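Local coordinates for protein dockerin type 1 (Clostridium thermocellum, PDB 4DH2) that binds a type I cohesin through its calcium-loaded dockerin domain, linking its parent protein, possibly a glycoside hydrolase, to the cellulosome system, at residues A33-P36 / W42-D45; C57-R62 / H66-F71; A5-V10 / G44-D49. One frame throughout, in Å; residues are numbered along the deposited sequence.

Contact 1. Residues A33-P36 / W42-D45; sequences ADFP and WVGD. With CA (calcium ion), chain I.
With its CG anti to the carbonyl carbon (chi1 -71°), F35 turns its ring toward the short helix 40-44, while V43 (chi1 -59°, CG1 anti to its carbonyl carbon) leaves CG2 between the backbone N and the carbonyl carbon, from where it meets that ring. The contact that results is small and purely apolar, and all three residues that touch are buried. One side of the phenyl ring does the work: its CD2 lies 4.4 Å from CG2 of V43, and the neighbouring CE2 lies 4.3 Å from CA of G44. Both carbons approach the ring obliquely. Because G44 has no side chain, the ring can settle directly against the helix backbone. These are ordinary van der Waals distances, and the ring lies over G44 where there is little room for a side chain.

The same helix end leads into metal binding. D45 is the first residue to leave helical geometry, and a different first torsion (chi1 171°, CG anti to the backbone N) carries its carboxylate to the second calcium ion, with OD1 of D45 2.4 Å from the metal. N47, D49, V51 and D56 supply further ligands, and OD2 of D45 accepts a hydrogen bond from the backbone N of N50. The contact thus joins the linker between the two calcium-binding halves of the dockerin to the start of the second EF-hand-like loop. Around it, V10 of the first calcium loop touches both F35 and V43, and F35 packs on M24 and stacks on Y27, so the ring lies between helix 18-28 and helix 40-44, in a fold without strands.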
loop_
_atom_site.group_PDB
_atom_site.type_symbol
_atom_site.label_atom_id
_atom_site.label_comp_id
_atom_site.label_asym_id
_atom_site.label_seq_id
_atom_site.Cartn_x
_atom_site.Cartn_y
_atom_site.Cartn_z
ATOM N N ALA B 33 -14.471 14.238 17.024
ATOM C CA ALA B 33 -15.603 15.132 16.833
ATOM C C ALA B 33 -15.354 15.997 15.623
ATOM O O ALA B 33 -16.289 16.380 14.930
ATOM C CB ALA B 33 -15.794 16.000 18.046
ATOM N N ASP B 34 -14.081 16.291 15.361
ATOM C CA ASP B 34 -13.728 17.184 14.270
ATOM C C ASP B 34 -12.332 16.907 13.698
ATOM O O ASP B 34 -11.526 16.232 14.328
ATOM C CB ASP B 34 -13.805 18.631 14.744
ATOM C CG ASP B 34 -14.303 19.557 13.667
ATOM O OD1 ASP B 34 -14.126 19.216 12.483
ATOM O OD2 ASP B 34 -14.883 20.609 14.002
ATOM N N PHE B 35 -12.082 17.413 12.495
ATOM C CA PHE B 35 -10.759 17.315 11.865
ATOM C C PHE B 35 -9.797 18.340 12.444
ATOM O O PHE B 35 -10.218 19.401 12.909
ATOM C CB PHE B 35 -10.860 17.550 10.359
ATOM C CG PHE B 35 -11.522 16.447 9.611
ATOM C CD1 PHE B 35 -11.133 15.137 9.788
ATOM C CD2 PHE B 35 -12.524 16.725 8.710
ATOM C CE1 PHE B 35 -11.735 14.127 9.085
ATOM C CE2 PHE B 35 -13.134 15.717 8.006
ATOM C CZ PHE B 35 -12.747 14.419 8.196
ATOM N N PRO B 36 -8.490 18.035 12.416
ATOM C CA PRO B 36 -7.529 19.071 12.820
ATOM C C PRO B 36 -7.551 20.287 11.884
ATOM O O PRO B 36 -7.353 21.415 12.324
ATOM C CB PRO B 36 -6.179 18.354 12.732
ATOM C CG PRO B 36 -6.507 16.892 12.925
ATOM C CD PRO B 36 -7.868 16.702 12.290
ATOM N N TRP B 42 -14.519 21.860 3.190
ATOM C CA TRP B 42 -13.608 22.074 2.075
ATOM C C TRP B 42 -12.625 20.898 1.953
ATOM O O TRP B 42 -12.463 20.313 0.877
ATOM C CB TRP B 42 -12.844 23.389 2.204
ATOM C CG TRP B 42 -11.896 23.498 1.086
ATOM C CD1 TRP B 42 -10.550 23.350 1.145
ATOM C CD2 TRP B 42 -12.224 23.707 -0.296
ATOM N NE1 TRP B 42 -10.007 23.474 -0.110
ATOM C CE2 TRP B 42 -11.014 23.695 -1.014
ATOM C CE3 TRP B 42 -13.422 23.916 -0.991
ATOM C CZ2 TRP B 42 -10.960 23.881 -2.395
ATOM C CZ3 TRP B 42 -13.370 24.103 -2.366
ATOM C CH2 TRP B 42 -12.144 24.085 -3.052
ATOM N N VAL B 43 -12.038 20.500 3.073
ATOM C CA VAL B 43 -11.047 19.426 3.039
ATOM C C VAL B 43 -11.660 18.034 2.985
ATOM O O VAL B 43 -11.048 17.113 2.425
ATOM C CB VAL B 43 -10.078 19.497 4.240
ATOM C CG1 VAL B 43 -9.342 20.832 4.239
ATOM C CG2 VAL B 43 -10.829 19.286 5.570
ATOM N N GLY B 44 -12.829 17.848 3.590
ATOM C CA GLY B 44 -13.379 16.504 3.738
ATOM C C GLY B 44 -14.370 16.077 2.695
ATOM O O GLY B 44 -14.565 14.874 2.513
ATOM N N ASP B 45 -15.054 17.030 2.049
ATOM C CA ASP B 45 -16.018 16.686 1.006
ATOM C C ASP B 45 -15.260 16.660 -0.314
ATOM O O ASP B 45 -15.173 17.683 -1.006
ATOM C CB ASP B 45 -17.132 17.724 0.916
ATOM C CG ASP B 45 -18.022 17.526 -0.294
ATOM O OD1 ASP B 45 -18.147 16.388 -0.758
ATOM O OD2 ASP B 45 -18.599 18.523 -0.805
HETATM CA CA CA I . -18.843 14.209 -0.142
HETATM O O HOH W 1 -20.230 12.377 -0.137
#

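Contact 2. Residues C57-R62 / H66-F71; sequences CNYLKR and HMIREF. With SO4 (sulfate ion), chain K; SO4 (sulfate ion), chain J.
The carbonyl oxygen of R62 takes two backbone N-H groups from the residues that follow its helix: N of M67 donates to O of R62 over 2.8 Å, and N of I68 adds a weak, longer bond to the same atom. H66, with positive phi (60°), reverses the chain in a Schellman motif that closes helix 54-64, and the bond from M67 arrives nearly along the C=O axis. The segment beyond then runs back beside the helix it has just left.

Apolar packing follows the polar closure. I68 places CG1 between its backbone N and carbonyl carbon (chi1 62°), and its CD1 comes 3.7 Å from CD2 of Y59, in the plane of that ring and at its edge. The same CD1 lies 3.9 Å from CB of R62, so the isoleucine spans the gap between Y59 and R62, about one turn apart. M67 lies slantwise to R62, its CB 4.1 Å from CB of R62.

On the outer surface a sulfate ion, probably from the crystallisation liquor, collects donors from the helix. Its O3 receives NE of R62 at 2.7 Å in an almost straight bond (172°), and ND2 of N58 reaches the same oxygen at 3.2 Å; NH2 of R62 grips O2. Cohesin lies close by: K61 forms a salt bridge with D79 of the cohesin chain, and ND1 of H66 is hydrogen-bonded to E88 of that chain.

Toward the interior, F71 packs against the helix, where its CZ is 4.1 Å from CD1 of L60 and its CE1 meets O of Y59 at the ring edge, 3.5 Å away.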
loop_
_atom_site.group_PDB
_atom_site.type_symbol
_atom_site.label_atom_id
_atom_site.label_comp_id
_atom_site.label_asym_id
_atom_site.label_seq_id
_atom_site.Cartn_x
_atom_site.Cartn_y
_atom_site.Cartn_z
ATOM N N CYS B 57 -14.726 8.928 2.171
ATOM C CA CYS B 57 -13.730 7.971 2.656
ATOM C C CYS B 57 -13.310 7.026 1.538
ATOM O O CYS B 57 -12.128 6.729 1.361
ATOM C CB CYS B 57 -14.300 7.156 3.799
ATOM S SG CYS B 57 -13.027 6.599 4.930
ATOM N N ASN B 58 -14.289 6.530 0.783
ATOM C CA ASN B 58 -13.976 5.647 -0.339
ATOM C C ASN B 58 -13.144 6.329 -1.413
ATOM O O ASN B 58 -12.268 5.704 -2.027
ATOM C CB ASN B 58 -15.251 5.093 -0.949
ATOM C CG ASN B 58 -14.970 3.928 -1.871
ATOM O OD1 ASN B 58 -14.566 2.859 -1.420
ATOM N ND2 ASN B 58 -15.135 4.139 -3.158
ATOM N N TYR B 59 -13.378 7.621 -1.654
ATOM C CA TYR B 59 -12.565 8.344 -2.617
ATOM C C TYR B 59 -11.155 8.437 -2.103
ATOM O O TYR B 59 -10.206 8.317 -2.876
ATOM C CB TYR B 59 -13.086 9.752 -2.922
ATOM C CG TYR B 59 -14.060 9.780 -4.056
ATOM C CD1 TYR B 59 -15.419 9.877 -3.821
ATOM C CD2 TYR B 59 -13.626 9.681 -5.365
ATOM C CE1 TYR B 59 -16.332 9.883 -4.864
ATOM C CE2 TYR B 59 -14.519 9.682 -6.415
ATOM C CZ TYR B 59 -15.865 9.795 -6.165
ATOM O OH TYR B 59 -16.742 9.796 -7.218
ATOM N N LEU B 60 -10.994 8.661 -0.804
ATOM C CA LEU B 60 -9.641 8.680 -0.248
ATOM C C LEU B 60 -8.949 7.329 -0.459
ATOM O O LEU B 60 -7.766 7.293 -0.827
ATOM C CB LEU B 60 -9.609 9.016 1.242
ATOM C CG LEU B 60 -9.319 10.454 1.613
ATOM C CD1 LEU B 60 -10.495 11.312 1.194
ATOM C CD2 LEU B 60 -9.079 10.557 3.104
ATOM N N LYS B 61 -9.680 6.231 -0.232
ATOM C CA LYS B 61 -9.138 4.891 -0.427
ATOM C C LYS B 61 -8.688 4.749 -1.872
ATOM O O LYS B 61 -7.567 4.302 -2.126
ATOM C CB LYS B 61 -10.176 3.826 -0.075
ATOM C CG LYS B 61 -9.756 2.387 -0.349
ATOM C CD LYS B 61 -10.890 1.361 -0.182
ATOM C CE LYS B 61 -11.151 1.033 1.287
ATOM N NZ LYS B 61 -11.850 -0.285 1.531
ATOM N N ARG B 62 -9.552 5.123 -2.817
ATOM C CA ARG B 62 -9.215 5.058 -4.257
ATOM C C ARG B 62 -7.966 5.862 -4.615
ATOM O O ARG B 62 -7.122 5.441 -5.431
ATOM C CB ARG B 62 -10.405 5.531 -5.120
ATOM C CG ARG B 62 -11.565 4.562 -5.159
ATOM C CD ARG B 62 -12.705 5.142 -5.986
ATOM N NE ARG B 62 -13.869 4.289 -5.988
ATOM C CZ ARG B 62 -15.060 4.654 -6.464
ATOM N NH1 ARG B 62 -15.233 5.874 -6.963
ATOM N NH2 ARG B 62 -16.078 3.801 -6.437
ATOM N N HIS B 66 -4.112 4.568 -5.776
ATOM C CA HIS B 66 -3.777 5.084 -7.112
ATOM C C HIS B 66 -4.795 4.677 -8.190
ATOM O O HIS B 66 -4.461 4.554 -9.382
ATOM C CB HIS B 66 -2.365 4.633 -7.505
ATOM C CG HIS B 66 -1.321 5.057 -6.524
ATOM N ND1 HIS B 66 0.020 4.807 -6.708
ATOM C CD2 HIS B 66 -1.425 5.716 -5.349
ATOM C CE1 HIS B 66 0.699 5.293 -5.682
ATOM N NE2 HIS B 66 -0.160 5.843 -4.838
ATOM N N MET B 67 -6.034 4.439 -7.769
ATOM C CA MET B 67 -7.144 4.208 -8.705
ATOM C C MET B 67 -7.605 5.499 -9.368
ATOM O O MET B 67 -8.190 5.482 -10.456
ATOM C CB MET B 67 -8.310 3.534 -8.000
ATOM C CG MET B 67 -7.980 2.140 -7.526
ATOM S SD MET B 67 -9.212 1.460 -6.415
ATOM C CE MET B 67 -10.602 1.260 -7.529
ATOM N N ILE B 68 -7.335 6.612 -8.704
ATOM C CA ILE B 68 -7.576 7.943 -9.245
ATOM C C ILE B 68 -6.404 8.820 -8.860
ATOM O O ILE B 68 -5.696 8.545 -7.880
ATOM C CB ILE B 68 -8.916 8.555 -8.718
ATOM C CG1 ILE B 68 -8.880 8.715 -7.194
ATOM C CG2 ILE B 68 -10.068 7.664 -9.107
ATOM C CD1 ILE B 68 -10.205 9.201 -6.563
ATOM N N ARG B 69 -6.198 9.897 -9.609
ATOM C CA ARG B 69 -5.037 10.762 -9.406
ATOM C C ARG B 69 -5.446 12.015 -8.689
ATOM O O ARG B 69 -4.606 12.740 -8.155
ATOM C CB ARG B 69 -4.411 11.171 -10.751
ATOM C CG ARG B 69 -3.579 10.097 -11.438
ATOM C CD ARG B 69 -2.773 10.663 -12.620
ATOM N NE ARG B 69 -1.486 11.230 -12.203
ATOM C CZ ARG B 69 -0.457 11.458 -13.020
ATOM N NH1 ARG B 69 0.670 11.973 -12.542
ATOM N NH2 ARG B 69 -0.544 11.170 -14.314
ATOM N N GLU B 70 -6.745 12.297 -8.707
ATOM C CA GLU B 70 -7.259 13.459 -7.999
ATOM C C GLU B 70 -8.721 13.210 -7.635
ATOM O O GLU B 70 -9.337 12.262 -8.114
ATOM C CB GLU B 70 -7.196 14.700 -8.888
ATOM C CG GLU B 70 -8.138 14.597 -10.070
ATOM C CD GLU B 70 -7.841 15.604 -11.159
ATOM O OE1 GLU B 70 -7.414 16.733 -10.837
ATOM O OE2 GLU B 70 -8.035 15.259 -12.342
ATOM N N PHE B 71 -9.259 14.102 -6.815
ATOM C CA PHE B 71 -10.644 14.013 -6.371
ATOM C C PHE B 71 -11.565 14.789 -7.302
ATOM O O PHE B 71 -11.151 15.736 -7.966
ATOM C CB PHE B 71 -10.761 14.555 -4.948
ATOM C CG PHE B 71 -9.941 13.789 -3.966
ATOM C CD1 PHE B 71 -10.237 12.444 -3.704
ATOM C CD2 PHE B 71 -8.885 14.376 -3.314
ATOM C CE1 PHE B 71 -9.464 11.708 -2.815
ATOM C CE2 PHE B 71 -8.115 13.642 -2.413
ATOM C CZ PHE B 71 -8.416 12.307 -2.173
HETATM S S SO4 K . -14.402 0.867 -5.398
HETATM O O1 SO4 K . -13.989 -0.465 -4.965
HETATM O O2 SO4 K . -15.805 1.071 -5.027
HETATM O O3 SO4 K . -13.577 1.869 -4.729
HETATM O O4 SO4 K . -14.227 1.001 -6.848
HETATM S S SO4 J . -20.207 10.408 -6.529
HETATM O O1 SO4 J . -19.512 9.127 -6.479
HETATM O O2 SO4 J . -21.066 10.481 -5.348
HETATM O O3 SO4 J . -19.250 11.508 -6.574
HETATM O O4 SO4 J . -21.018 10.494 -7.745
#

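Contact 3. Residues A5-V10 / G44-D49; sequences AVIGDV and GDVNGD. With CA (calcium ion), chain I; CA (calcium ion), chain H; SO4 (sulfate ion), chain J.
The starts of the two calcium-binding loops of the dockerin, which belongs to the EF-hand clan, pack together here, I7 and G8 against V46, and V10 against G44. CG1 of V46 touches both CG2 of I7 and CA of G8, each at 3.9 Å; the side chains of I7 and V46 cross at a slant. A little further along, CG1 of V10 lies 4.2 Å from CA of G44. The backbones come closest at G8 and G44; G8 sits at positive phi (95°) in the type II turn from V6 to D9, a conformation that calls for glycine. Y59, L60 and F71 also pack on V46, extending the apolar patch toward helix 54-64.

From this common core the metal ligands diverge. D9 directs OD1 to the first calcium ion at 2.4 Å, where N11, D13, V15 and D20 complete the protein ligands. In the second loop, OD1 of N47 binds the other calcium at 2.3 Å and OD1 of D49 binds it at 2.4 Å, alongside D45. The positive charge of the ion would offset the crowding of these oxygens, and the N-H of D49 donates to the syn lone pair of OD1 of D45.

N47 holds CG between its backbone N and carbonyl carbon (chi1 68°), which leaves ND2 to donate to O3 of a sulfate ion, probably from the crystallisation liquor, as well as to D49. That second bond, from ND2 of N47 to OD2 of D49, spans 3.2 Å and arrives from above the carboxylate plane, while a calcium-bound water donates to OD2 of D49 at 2.6 Å.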
loop_
_atom_site.group_PDB
_atom_site.type_symbol
_atom_site.label_atom_id
_atom_site.label_comp_id
_atom_site.label_asym_id
_atom_site.label_seq_id
_atom_site.Cartn_x
_atom_site.Cartn_y
_atom_site.Cartn_z
ATOM N N ALA B 5 -6.639 25.542 0.661
ATOM C CA ALA B 5 -6.050 24.378 1.315
ATOM C C ALA B 5 -6.309 23.113 0.513
ATOM O O ALA B 5 -7.098 23.111 -0.453
ATOM C CB ALA B 5 -6.588 24.230 2.708
ATOM N N VAL B 6 -5.657 22.022 0.906
ATOM C CA VAL B 6 -5.622 20.865 0.025
ATOM C C VAL B 6 -6.798 19.929 0.266
ATOM O O VAL B 6 -7.051 19.529 1.398
ATOM C CB VAL B 6 -4.299 20.070 0.162
ATOM C CG1 VAL B 6 -4.344 18.842 -0.730
ATOM C CG2 VAL B 6 -3.084 20.963 -0.183
ATOM N N ILE B 7 -7.502 19.587 -0.814
ATOM C CA ILE B 7 -8.669 18.705 -0.741
ATOM C C ILE B 7 -8.238 17.296 -0.352
ATOM O O ILE B 7 -7.331 16.707 -0.956
ATOM C CB ILE B 7 -9.422 18.707 -2.076
ATOM C CG1 ILE B 7 -9.948 20.118 -2.353
ATOM C CG2 ILE B 7 -10.585 17.713 -2.053
ATOM C CD1 ILE B 7 -10.581 20.292 -3.739
ATOM N N GLY B 8 -8.855 16.773 0.700
ATOM C CA GLY B 8 -8.470 15.464 1.194
ATOM C C GLY B 8 -7.473 15.586 2.321
ATOM O O GLY B 8 -7.234 14.621 3.031
ATOM N N ASP B 9 -6.893 16.788 2.510
ATOM C CA ASP B 9 -5.841 16.956 3.503
ATOM C C ASP B 9 -6.449 17.426 4.818
ATOM O O ASP B 9 -6.436 18.619 5.167
ATOM C CB ASP B 9 -4.773 17.950 3.004
ATOM C CG ASP B 9 -3.702 18.207 4.028
ATOM O OD1 ASP B 9 -3.547 17.401 4.958
ATOM O OD2 ASP B 9 -3.010 19.256 3.931
ATOM N N VAL B 10 -7.029 16.476 5.539
ATOM C CA VAL B 10 -7.840 16.815 6.683
ATOM C C VAL B 10 -7.050 17.135 7.949
ATOM O O VAL B 10 -7.636 17.616 8.896
ATOM C CB VAL B 10 -8.906 15.721 6.979
ATOM C CG1 VAL B 10 -9.787 15.500 5.744
ATOM C CG2 VAL B 10 -8.267 14.437 7.450
ATOM N N GLY B 44 -12.829 17.848 3.590
ATOM C CA GLY B 44 -13.379 16.504 3.738
ATOM C C GLY B 44 -14.370 16.077 2.695
ATOM O O GLY B 44 -14.565 14.874 2.513
ATOM N N ASP B 45 -15.054 17.030 2.049
ATOM C CA ASP B 45 -16.018 16.686 1.006
ATOM C C ASP B 45 -15.260 16.660 -0.314
ATOM O O ASP B 45 -15.173 17.683 -1.006
ATOM C CB ASP B 45 -17.132 17.724 0.916
ATOM C CG ASP B 45 -18.022 17.526 -0.294
ATOM O OD1 ASP B 45 -18.147 16.388 -0.758
ATOM O OD2 ASP B 45 -18.599 18.523 -0.805
ATOM N N VAL B 46 -14.700 15.505 -0.653
ATOM C CA VAL B 46 -13.766 15.440 -1.777
ATOM C C VAL B 46 -14.457 15.251 -3.121
ATOM O O VAL B 46 -13.846 15.495 -4.161
ATOM C CB VAL B 46 -12.719 14.337 -1.601
ATOM C CG1 VAL B 46 -11.936 14.535 -0.335
ATOM C CG2 VAL B 46 -13.367 12.968 -1.609
ATOM N N ASN B 47 -15.709 14.808 -3.112
ATOM C CA ASN B 47 -16.462 14.647 -4.360
ATOM C C ASN B 47 -17.366 15.845 -4.629
ATOM O O ASN B 47 -17.964 15.951 -5.695
ATOM C CB ASN B 47 -17.252 13.331 -4.415
ATOM C CG ASN B 47 -18.392 13.289 -3.434
ATOM O OD1 ASN B 47 -18.318 13.904 -2.398
ATOM N ND2 ASN B 47 -19.431 12.530 -3.745
ATOM N N GLY B 48 -17.456 16.738 -3.651
ATOM C CA GLY B 48 -18.140 18.005 -3.827
ATOM C C GLY B 48 -19.656 17.912 -3.870
ATOM O O GLY B 48 -20.294 18.694 -4.568
ATOM N N ASP B 49 -20.240 16.970 -3.132
ATOM C CA ASP B 49 -21.693 16.884 -3.022
ATOM C C ASP B 49 -22.196 17.588 -1.764
ATOM O O ASP B 49 -23.371 17.477 -1.404
ATOM C CB ASP B 49 -22.184 15.429 -3.058
ATOM C CG ASP B 49 -21.592 14.574 -1.957
ATOM O OD1 ASP B 49 -20.828 15.110 -1.138
ATOM O OD2 ASP B 49 -21.902 13.363 -1.916
HETATM CA CA CA I . -18.843 14.209 -0.142
HETATM CA CA CA H . -2.655 15.233 5.425
HETATM S S SO4 J . -20.207 10.408 -6.529
HETATM O O1 SO4 J . -19.512 9.127 -6.479
HETATM O O2 SO4 J . -21.066 10.481 -5.348
HETATM O O3 SO4 J . -19.250 11.508 -6.574
HETATM O O4 SO4 J . -21.018 10.494 -7.745
HETATM O O HOH W 1 -20.230 12.377 -0.137
HETATM O O HOH W 2 -1.311 13.547 6.522
#

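The three contacts show how a small calcium-binding module is assembled without strands. Contacts 1 and 3 share G44 and D45, and their centres are about 8 Å apart; a probable backbone hydrogen bond from G8 to V43 joins them, so linker, short helix 40-44 and both calcium loops form one continuous core. Contact 2 comes later in the chain, on helix 54-64 and its exit, with its centre about 17 Å from that of contact 1 and across the middle of the domain. It meets contact 3, centre to centre about 11 Å away, through the side chains at the start of the second calcium loop. The metal-bound core therefore connects directly to the helix end that faces cohesin.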